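Local coordinates for protein ABC transporter (PDB 4G68) that probably captures xylo-oligosaccharides from xylan breakdown outside the cell, acting as the solute-binding component of an ABC importer in a thermophilic bacterium, at residues 226-231 / 426-431; 247-252 / 417-422; 123-126 / 130-133. All blocks are in the same frame, centred on the assembly; numbering follows the deposited sequence.

Contact 1: residues 226-231 / 426-431. With XYP (beta-D-xylopyranose), chain D.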
loop_
_atom_site.group_PDB
_atom_site.type_symbol
_atom_site.label_atom_id
_atom_site.label_comp_id
_atom_site.label_asym_id
_atom_site.label_seq_id
_atom_site.Cartn_x
_atom_site.Cartn_y
_atom_site.Cartn_z
ATOM N N PRO A 226 -7.865 1.161 -4.512
ATOM C CA PRO A 226 -8.061 1.935 -3.249
ATOM C C PRO A 226 -9.306 1.566 -2.479
ATOM O O PRO A 226 -9.266 1.454 -1.243
ATOM C CB PRO A 226 -8.174 3.372 -3.740
ATOM C CG PRO A 226 -7.342 3.391 -5.047
ATOM C CD PRO A 226 -7.722 2.070 -5.672
ATOM N N GLY A 227 -10.390 1.312 -3.188
ATOM C CA GLY A 227 -11.637 0.827 -2.550
ATOM C C GLY A 227 -11.478 -0.594 -2.017
ATOM O O GLY A 227 -12.039 -0.958 -0.998
HETATM N N MSE A 228 -10.768 -1.433 -2.716
HETATM C CA MSE A 228 -10.464 -2.765 -2.251
HETATM C C MSE A 228 -9.809 -2.767 -0.899
HETATM O O MSE A 228 -10.089 -3.694 -0.163
HETATM C CB MSE A 228 -9.557 -3.447 -3.275
HETATM C CG MSE A 228 -9.352 -4.916 -3.056
HETATM SE SE MSE A 228 -7.542 -5.340 -3.856
HETATM C CE MSE A 228 -6.569 -4.157 -2.556
ATOM N N TRP A 229 -8.928 -1.843 -0.577
ATOM C CA TRP A 229 -8.419 -1.748 0.790
ATOM C C TRP A 229 -9.467 -1.715 1.839
ATOM O O TRP A 229 -9.298 -2.346 2.929
ATOM C CB TRP A 229 -7.490 -0.555 0.972
ATOM C CG TRP A 229 -6.095 -0.835 0.482
ATOM C CD1 TRP A 229 -5.665 -1.245 -0.808
ATOM C CD2 TRP A 229 -4.876 -0.751 1.277
ATOM N NE1 TRP A 229 -4.306 -1.404 -0.800
ATOM C CE2 TRP A 229 -3.784 -1.146 0.422
ATOM C CE3 TRP A 229 -4.604 -0.426 2.622
ATOM C CZ2 TRP A 229 -2.429 -1.153 0.872
ATOM C CZ3 TRP A 229 -3.260 -0.465 3.066
ATOM C CH2 TRP A 229 -2.203 -0.830 2.208
ATOM N N TYR A 230 -10.571 -1.022 1.506
ATOM C CA TYR A 230 -11.673 -0.969 2.471
ATOM C C TYR A 230 -12.256 -2.394 2.697
ATOM O O TYR A 230 -12.453 -2.843 3.867
ATOM C CB TYR A 230 -12.796 -0.065 1.971
ATOM C CG TYR A 230 -12.578 1.405 2.021
ATOM C CD1 TYR A 230 -13.452 2.217 2.769
ATOM C CD2 TYR A 230 -11.598 1.994 1.221
ATOM C CE1 TYR A 230 -13.276 3.632 2.806
ATOM C CE2 TYR A 230 -11.400 3.410 1.191
ATOM C CZ TYR A 230 -12.245 4.192 1.994
ATOM O OH TYR A 230 -12.089 5.556 2.001
ATOM N N TYR A 231 -12.544 -3.085 1.590
ATOM C CA TYR A 231 -13.119 -4.448 1.732
ATOM C C TYR A 231 -12.104 -5.310 2.542
ATOM O O TYR A 231 -12.453 -5.989 3.530
ATOM C CB TYR A 231 -13.395 -5.107 0.359
ATOM C CG TYR A 231 -13.858 -6.502 0.614
ATOM C CD1 TYR A 231 -15.217 -6.752 0.789
ATOM C CD2 TYR A 231 -12.967 -7.557 0.730
ATOM C CE1 TYR A 231 -15.681 -8.017 1.117
ATOM C CE2 TYR A 231 -13.403 -8.865 1.034
ATOM C CZ TYR A 231 -14.759 -9.050 1.222
ATOM O OH TYR A 231 -15.198 -10.287 1.574
ATOM N N GLN A 426 -7.190 -9.431 -10.150
ATOM C CA GLN A 426 -8.033 -8.610 -10.952
ATOM C C GLN A 426 -9.510 -8.918 -10.669
ATOM O O GLN A 426 -10.356 -7.996 -10.641
ATOM C CB GLN A 426 -7.731 -8.660 -12.456
ATOM C CG GLN A 426 -8.588 -7.648 -13.236
ATOM C CD GLN A 426 -8.095 -6.238 -12.989
ATOM O OE1 GLN A 426 -6.919 -5.974 -13.180
ATOM N NE2 GLN A 426 -8.941 -5.361 -12.500
ATOM N N THR A 427 -9.806 -10.227 -10.489
ATOM C CA THR A 427 -11.176 -10.663 -10.181
ATOM C C THR A 427 -11.661 -9.958 -8.903
ATOM O O THR A 427 -12.767 -9.438 -8.857
ATOM C CB THR A 427 -11.201 -12.204 -10.014
ATOM O OG1 THR A 427 -11.127 -12.786 -11.308
ATOM C CG2 THR A 427 -12.520 -12.675 -9.344
ATOM N N HIS A 428 -10.837 -10.005 -7.838
ATOM C CA HIS A 428 -11.207 -9.362 -6.552
ATOM C C HIS A 428 -11.384 -7.885 -6.702
ATOM O O HIS A 428 -12.389 -7.343 -6.238
ATOM C CB HIS A 428 -10.126 -9.721 -5.485
ATOM C CG HIS A 428 -10.359 -9.102 -4.145
ATOM N ND1 HIS A 428 -11.526 -9.272 -3.465
ATOM C CD2 HIS A 428 -9.562 -8.289 -3.382
ATOM C CE1 HIS A 428 -11.454 -8.626 -2.298
ATOM N NE2 HIS A 428 -10.228 -8.014 -2.235
ATOM N N LYS A 429 -10.460 -7.185 -7.402
ATOM C CA LYS A 429 -10.601 -5.721 -7.620
ATOM C C LYS A 429 -11.932 -5.423 -8.372
ATOM O O LYS A 429 -12.638 -4.515 -7.989
ATOM C CB LYS A 429 -9.444 -5.216 -8.487
ATOM C CG LYS A 429 -8.174 -5.096 -7.689
ATOM C CD LYS A 429 -6.949 -4.844 -8.584
ATOM C CE LYS A 429 -7.017 -3.568 -9.399
ATOM N NZ LYS A 429 -5.857 -3.612 -10.355
ATOM N N ASP A 430 -12.245 -6.203 -9.421
ATOM C CA ASP A 430 -13.449 -5.891 -10.196
ATOM C C ASP A 430 -14.762 -6.239 -9.402
ATOM O O ASP A 430 -15.732 -5.504 -9.421
ATOM C CB ASP A 430 -13.447 -6.785 -11.452
ATOM C CG ASP A 430 -12.420 -6.380 -12.507
ATOM O OD1 ASP A 430 -11.725 -5.350 -12.420
ATOM O OD2 ASP A 430 -12.224 -7.241 -13.398
ATOM N N LEU A 431 -14.742 -7.302 -8.636
ATOM C CA LEU A 431 -15.935 -7.737 -7.853
ATOM C C LEU A 431 -16.177 -6.768 -6.690
ATOM O O LEU A 431 -17.332 -6.445 -6.410
ATOM C CB LEU A 431 -15.807 -9.154 -7.346
ATOM C CG LEU A 431 -16.019 -10.195 -8.464
ATOM C CD1 LEU A 431 -15.851 -11.617 -7.891
ATOM C CD2 LEU A 431 -17.385 -10.051 -9.116
HETATM C C1 XYP D . -0.031 0.215 -4.070
HETATM C C2 XYP D . -0.466 -0.625 -5.267
HETATM C C3 XYP D . -1.740 -1.380 -4.871
HETATM C C4 XYP D . -1.586 -2.121 -3.518
HETATM C C5 XYP D . -0.941 -1.230 -2.418
HETATM O O2 XYP D . -0.635 0.218 -6.388
HETATM O O3 XYP D . -2.026 -2.295 -5.953
HETATM O O4 XYP D . -2.830 -2.631 -3.030
HETATM O O5 XYP D . 0.216 -0.579 -2.931
#

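Contact 2: residues 247-252 / 417-422. With XYP (beta-D-xylopyranose), chain D.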
loop_
_atom_site.group_PDB
_atom_site.type_symbol
_atom_site.label_atom_id
_atom_site.label_comp_id
_atom_site.label_asym_id
_atom_site.label_seq_id
_atom_site.Cartn_x
_atom_site.Cartn_y
_atom_site.Cartn_z
ATOM N N ALA A 247 -8.003 -18.391 2.958
ATOM C CA ALA A 247 -8.717 -18.195 1.741
ATOM C C ALA A 247 -7.733 -17.835 0.635
ATOM O O ALA A 247 -7.819 -18.411 -0.491
ATOM C CB ALA A 247 -9.833 -17.128 1.869
ATOM N N LEU A 248 -6.793 -16.927 0.927
ATOM C CA LEU A 248 -5.916 -16.492 -0.144
ATOM C C LEU A 248 -4.964 -17.619 -0.599
ATOM O O LEU A 248 -4.455 -17.612 -1.725
ATOM C CB LEU A 248 -5.138 -15.253 0.289
ATOM C CG LEU A 248 -5.920 -13.940 0.591
ATOM C CD1 LEU A 248 -4.875 -12.936 1.156
ATOM C CD2 LEU A 248 -6.627 -13.482 -0.678
ATOM N N ASN A 249 -4.677 -18.533 0.312
ATOM C CA ASN A 249 -3.829 -19.703 0.079
ATOM C C ASN A 249 -4.546 -20.958 -0.406
ATOM O O ASN A 249 -3.876 -22.022 -0.581
ATOM C CB ASN A 249 -3.092 -20.074 1.381
ATOM C CG ASN A 249 -2.034 -19.052 1.777
ATOM O OD1 ASN A 249 -1.410 -18.414 0.931
ATOM N ND2 ASN A 249 -1.828 -18.910 3.059
ATOM N N GLY A 250 -5.852 -20.845 -0.643
ATOM C CA GLY A 250 -6.675 -21.901 -1.100
ATOM C C GLY A 250 -7.032 -22.959 -0.089
ATOM O O GLY A 250 -7.421 -24.059 -0.489
ATOM N N LYS A 251 -6.899 -22.655 1.200
ATOM C CA LYS A 251 -7.271 -23.586 2.291
ATOM C C LYS A 251 -8.663 -23.335 2.824
ATOM O O LYS A 251 -9.096 -23.988 3.774
ATOM C CB LYS A 251 -6.294 -23.550 3.458
ATOM C CG LYS A 251 -4.837 -23.617 3.089
ATOM C CD LYS A 251 -4.520 -24.942 2.509
ATOM C CE LYS A 251 -2.986 -25.085 2.411
ATOM N NZ LYS A 251 -2.326 -25.224 3.739
ATOM N N ALA A 252 -9.391 -22.416 2.191
ATOM C CA ALA A 252 -10.767 -22.138 2.588
ATOM C C ALA A 252 -11.457 -21.561 1.370
ATOM O O ALA A 252 -10.871 -20.752 0.621
ATOM C CB ALA A 252 -10.790 -21.065 3.708
ATOM N N ASP A 417 -4.552 -7.589 -3.651
ATOM C CA ASP A 417 -4.038 -7.541 -5.039
ATOM C C ASP A 417 -2.495 -7.541 -5.131
ATOM O O ASP A 417 -1.970 -7.560 -6.262
ATOM C CB ASP A 417 -4.557 -6.313 -5.789
ATOM C CG ASP A 417 -4.016 -4.975 -5.196
ATOM O OD1 ASP A 417 -3.525 -4.945 -4.025
ATOM O OD2 ASP A 417 -4.068 -3.950 -5.947
ATOM N N ILE A 418 -1.809 -7.592 -3.981
ATOM C CA ILE A 418 -0.382 -7.843 -3.917
ATOM C C ILE A 418 -0.184 -9.302 -3.446
ATOM O O ILE A 418 0.835 -9.904 -3.680
ATOM C CB ILE A 418 0.294 -6.959 -2.794
ATOM C CG1 ILE A 418 0.172 -5.526 -3.068
ATOM C CG2 ILE A 418 1.762 -7.348 -2.523
ATOM C CD1 ILE A 418 0.886 -4.670 -2.002
ATOM N N TYR A 419 -1.127 -9.838 -2.709
ATOM C CA TYR A 419 -0.934 -11.172 -2.175
ATOM C C TYR A 419 -1.341 -12.163 -3.251
ATOM O O TYR A 419 -0.578 -13.135 -3.519
ATOM C CB TYR A 419 -1.814 -11.373 -0.914
ATOM C CG TYR A 419 -1.435 -12.665 -0.209
ATOM C CD1 TYR A 419 -0.557 -12.632 0.856
ATOM C CD2 TYR A 419 -1.959 -13.896 -0.615
ATOM C CE1 TYR A 419 -0.161 -13.800 1.498
ATOM C CE2 TYR A 419 -1.583 -15.088 0.017
ATOM C CZ TYR A 419 -0.712 -15.006 1.093
ATOM O OH TYR A 419 -0.274 -16.158 1.746
ATOM N N LEU A 420 -2.532 -11.966 -3.871
ATOM C CA LEU A 420 -2.925 -12.735 -5.074
ATOM C C LEU A 420 -2.069 -12.306 -6.299
ATOM O O LEU A 420 -1.397 -11.288 -6.242
ATOM C CB LEU A 420 -4.447 -12.583 -5.417
ATOM C CG LEU A 420 -5.394 -12.926 -4.244
ATOM C CD1 LEU A 420 -6.806 -12.413 -4.439
ATOM C CD2 LEU A 420 -5.417 -14.453 -4.000
ATOM N N SER A 421 -2.139 -13.029 -7.420
ATOM C CA SER A 421 -1.455 -12.497 -8.617
ATOM C C SER A 421 -2.409 -12.484 -9.727
ATOM O O SER A 421 -3.448 -13.075 -9.611
ATOM C CB SER A 421 -0.213 -13.312 -9.043
ATOM O OG SER A 421 -0.400 -14.681 -8.804
ATOM N N GLY A 422 -2.047 -11.763 -10.779
ATOM C CA GLY A 422 -2.739 -11.861 -12.059
ATOM C C GLY A 422 -4.260 -11.843 -12.030
ATOM O O GLY A 422 -4.915 -10.877 -11.538
HETATM C C1 XYP D . -0.031 0.215 -4.070
HETATM C C2 XYP D . -0.466 -0.625 -5.267
HETATM C C3 XYP D . -1.740 -1.380 -4.871
HETATM C C4 XYP D . -1.586 -2.121 -3.518
HETATM C C5 XYP D . -0.941 -1.230 -2.418
HETATM O O2 XYP D . -0.635 0.218 -6.388
HETATM O O3 XYP D . -2.026 -2.295 -5.953
HETATM O O4 XYP D . -2.830 -2.631 -3.030
HETATM O O5 XYP D . 0.216 -0.579 -2.931
#

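Contact 3: residues 123-126 / 130-133. With XYP (beta-D-xylopyranose), chain B; XYP (beta-D-xylopyranose), chain D.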
loop_
_atom_site.group_PDB
_atom_site.type_symbol
_atom_site.label_atom_id
_atom_site.label_comp_id
_atom_site.label_asym_id
_atom_site.label_seq_id
_atom_site.Cartn_x
_atom_site.Cartn_y
_atom_site.Cartn_z
ATOM N N PHE A 123 14.244 -2.561 -10.862
ATOM C CA PHE A 123 12.870 -2.122 -10.932
ATOM C C PHE A 123 12.227 -2.206 -9.555
ATOM O O PHE A 123 12.506 -3.147 -8.769
ATOM C CB PHE A 123 12.040 -2.936 -12.022
ATOM C CG PHE A 123 11.970 -4.410 -11.781
ATOM C CD1 PHE A 123 10.871 -4.957 -11.060
ATOM C CD2 PHE A 123 12.906 -5.268 -12.327
ATOM C CE1 PHE A 123 10.775 -6.340 -10.860
ATOM C CE2 PHE A 123 12.817 -6.658 -12.151
ATOM C CZ PHE A 123 11.726 -7.208 -11.456
ATOM N N GLN A 124 11.343 -1.252 -9.302
ATOM C CA GLN A 124 10.537 -1.260 -8.098
ATOM C C GLN A 124 9.423 -2.281 -8.266
ATOM O O GLN A 124 8.985 -2.530 -9.375
ATOM C CB GLN A 124 9.959 0.121 -7.882
ATOM C CG GLN A 124 9.098 0.292 -6.648
ATOM C CD GLN A 124 8.503 1.687 -6.483
ATOM O OE1 GLN A 124 8.873 2.603 -7.199
ATOM N NE2 GLN A 124 7.653 1.870 -5.460
ATOM N N THR A 125 9.013 -2.937 -7.176
ATOM C CA THR A 125 8.009 -3.943 -7.308
ATOM C C THR A 125 7.296 -4.041 -5.962
ATOM O O THR A 125 7.684 -3.367 -4.988
ATOM C CB THR A 125 8.608 -5.319 -7.703
ATOM O OG1 THR A 125 7.556 -6.195 -8.027
ATOM C CG2 THR A 125 9.405 -5.951 -6.539
ATOM N N TRP A 126 6.287 -4.867 -5.962
ATOM C CA TRP A 126 5.595 -5.280 -4.747
ATOM C C TRP A 126 5.922 -6.712 -4.489
ATOM O O TRP A 126 5.721 -7.570 -5.342
ATOM C CB TRP A 126 4.050 -5.133 -4.898
ATOM C CG TRP A 126 3.677 -3.643 -5.000
ATOM C CD1 TRP A 126 3.502 -2.714 -3.992
ATOM C CD2 TRP A 126 3.491 -2.913 -6.222
ATOM N NE1 TRP A 126 3.205 -1.473 -4.506
ATOM C CE2 TRP A 126 3.142 -1.546 -5.845
ATOM C CE3 TRP A 126 3.524 -3.269 -7.579
ATOM C CZ2 TRP A 126 2.933 -0.572 -6.768
ATOM C CZ3 TRP A 126 3.251 -2.280 -8.531
ATOM C CH2 TRP A 126 2.924 -0.964 -8.115
ATOM N N PHE A 130 2.512 -10.414 -6.226
ATOM C CA PHE A 130 2.791 -9.615 -7.395
ATOM C C PHE A 130 4.031 -10.074 -8.151
ATOM O O PHE A 130 4.036 -10.136 -9.408
ATOM C CB PHE A 130 2.909 -8.135 -7.018
ATOM C CG PHE A 130 3.053 -7.198 -8.220
ATOM C CD1 PHE A 130 1.917 -6.661 -8.896
ATOM C CD2 PHE A 130 4.323 -6.855 -8.683
ATOM C CE1 PHE A 130 2.074 -5.867 -9.989
ATOM C CE2 PHE A 130 4.461 -5.985 -9.742
ATOM C CZ PHE A 130 3.330 -5.470 -10.394
ATOM N N SER A 131 5.116 -10.294 -7.422
ATOM C CA SER A 131 6.378 -10.628 -8.071
ATOM C C SER A 131 6.554 -12.116 -8.319
ATOM O O SER A 131 7.496 -12.516 -9.011
ATOM C CB SER A 131 7.528 -10.116 -7.145
ATOM O OG SER A 131 7.461 -8.650 -7.001
ATOM N N GLN A 132 5.672 -12.949 -7.736
ATOM C CA GLN A 132 5.931 -14.412 -7.744
ATOM C C GLN A 132 6.074 -14.930 -9.199
ATOM O O GLN A 132 6.971 -15.774 -9.470
ATOM C CB GLN A 132 4.815 -15.168 -6.978
ATOM C CG GLN A 132 5.132 -16.656 -6.758
ATOM C CD GLN A 132 3.985 -17.361 -6.100
ATOM O OE1 GLN A 132 3.086 -16.718 -5.559
ATOM N NE2 GLN A 132 3.971 -18.699 -6.164
ATOM N N PRO A 133 5.231 -14.435 -10.142
ATOM C CA PRO A 133 5.372 -14.929 -11.505
ATOM C C PRO A 133 6.724 -14.576 -12.118
ATOM O O PRO A 133 7.266 -15.400 -12.840
ATOM C CB PRO A 133 4.257 -14.186 -12.280
ATOM C CG PRO A 133 3.260 -13.795 -11.236
ATOM C CD PRO A 133 4.066 -13.533 -10.002
HETATM C C1 XYP B . 2.807 4.516 -3.945
HETATM C C2 XYP B . 3.388 3.444 -3.019
HETATM C C3 XYP B . 3.024 2.086 -3.661
HETATM C C4 XYP B . 1.514 2.053 -3.718
HETATM C C5 XYP B . 0.982 3.245 -4.538
HETATM O O2 XYP B . 4.808 3.593 -3.051
HETATM O O3 XYP B . 3.476 1.114 -2.695
HETATM O O4 XYP B . 1.177 0.835 -4.391
HETATM O O5 XYP B . 1.418 4.448 -3.892
HETATM C C1 XYP D . -0.031 0.215 -4.070
HETATM C C2 XYP D . -0.466 -0.625 -5.267
HETATM C C3 XYP D . -1.740 -1.380 -4.871
HETATM C C4 XYP D . -1.586 -2.121 -3.518
HETATM C C5 XYP D . -0.941 -1.230 -2.418
HETATM O O2 XYP D . -0.635 0.218 -6.388
HETATM O O3 XYP D . -2.026 -2.295 -5.953
HETATM O O4 XYP D . -2.830 -2.631 -3.030
HETATM O O5 XYP D . 0.216 -0.579 -2.931
#

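Contact 1: residues 226-231 / 426-431
H428 and M228 meet where two helix segments, 226-231 and 426-431, cross almost at a right angle, their axes 9.4 Å apart at closest approach. This is buried helix packing beside the glycan pocket of a solute-binding protein. H428 is the first residue of its segment to touch the other helix. Its CG lies anti to the backbone N (chi1 178°), which sends the imidazole across the gap toward helix 225-239. Two side chains one turn apart receive it. M228, a selenomethionine, runs roughly at right angles to it, and M228 CG lies 3.3 Å from H428 NE2. The selenium comes to the CD2 corner of the ring, with M228 SE 3.6 Å from H428 CD2. Y231 lies at the edge of the imidazole, near its plane, and Y231 CD2 is 3.5 Å from H428 CE1. The two rings are oblique, their planes at 72°. The polar end of H428 is held from just beyond the segment: NE2 hydrogen-bonds D232 OD1.

K429 follows. K429 CG touches M228 SE at 3.9 Å, and the rest of the lysine chain leads away from the contact. The methyl end of M228 continues toward the sugar of chain D. W229, the residue after M228, donates from NE1 to O4 of that xylose at 2.9 Å, nearly straight (167°); D417 bonds the same O4.

W416 stacks on H428. Helix 442-453 packs on H428 through Y445 and M449. Helix 257-271 lies against Y231, while W229 rests on Q177 and S179 of strand 168-184.

Contact 2: residues 247-252 / 417-422
Helix 241-248 ends at this contact in a Schellman motif, with G250 at positive phi, and faces the end of the short helix 416-419; the nearest CA atoms, those of L248 and L420, are 6.9 Å apart. L248 fills the centre. L248 CD1 sits over one face of the Y419 ring in a CH-pi contact, 4.0 Å from the centroid and 30° off the normal. L248 CD2, the other methyl, packs on L420 CD2 at 3.7 Å. The Y419 ring extends toward helix 241-248. A leucine in place of Y419 would probably leave N249 OD1 without its hydroxyl mate and L248 without the aromatic face beneath CD1.

On the other side of segment 417-422 lies the sugar pocket. D417 takes two hydrogen bonds from the xylose of chain D, O4 to OD1 and O3 to OD2, both 2.6 Å. Each carboxylate oxygen thus holds one of two adjacent hydroxyls. I418 packs against C4 of the same sugar.

At the solvent side, Y419 OH donates to N249 OD1 at 2.7 Å, meeting the carbonyl at 117° and tilted 18° from its plane.

Contact 3: residues 123-126 / 130-133
Hydrogen bonds run from T125 through S131 to W126. T125 OG1 donates to S131 OG at 2.7 Å, and S131 OG donates in turn to the backbone oxygen W126 O at 2.6 Å. The serine hydroxyl approaches that oxygen from above the carbonyl plane, 51° out of it. With chi1 at -170°, the T125 hydroxyl swings to the far side of CB from the main-chain N and faces S131. S131 OG therefore accepts one bond and donates another, a relay that ties the end of strand 122-126 to the turn just after it.

The aromatic contact is edge-to-face. The CE3 edge of W126 points at the face of F130, a second-shell residue, 3.5 Å above its plane and over its centre. The planes stand at 81° and the centroids are 4.9 Å apart. F130 CB also lies against W126 O. At the edge of the F130 ring, its CD2 touches T125 OG1.

Strand 122-126 belongs to the mixed sheet of this periplasmic-binding-protein fold, running parallel to strand 64-69 and antiparallel to strand 341-349. Its last residue enters the sugar site.

The sugar contacts are made by the W126 indole. One face carries C2 of the chain D xylose, 3.3 Å above the plane and toward the rim. W126 NE1 donates to O3 of the chain B xylose at 3.2 Å and makes a second, weak bond to O4 of that sugar, the oxygen that links it to C1 of the chain D xylose.

The three contacts gather round the xylose of chain D. W229 of contact 1 and D417 of contact 2 both bond its O4, while W126 of contact 3 lies against the sugar ring. Contacts 1 and 2 have centres 13 Å apart and touch where M228 CE packs on D417 OD1 at 3.5 Å. Contact 2 meets contact 3 through I418 O and F130 N, 3.1 Å apart and probably hydrogen-bonded, and through I418 CD1 packed on W126 CD1. Contacts 1 and 3 do not touch; their nearest atoms are about 8 Å apart. Segment 417-422 therefore bridges the other two. Along the chain, contact 2 is nested inside contact 1, and contact 3 precedes both.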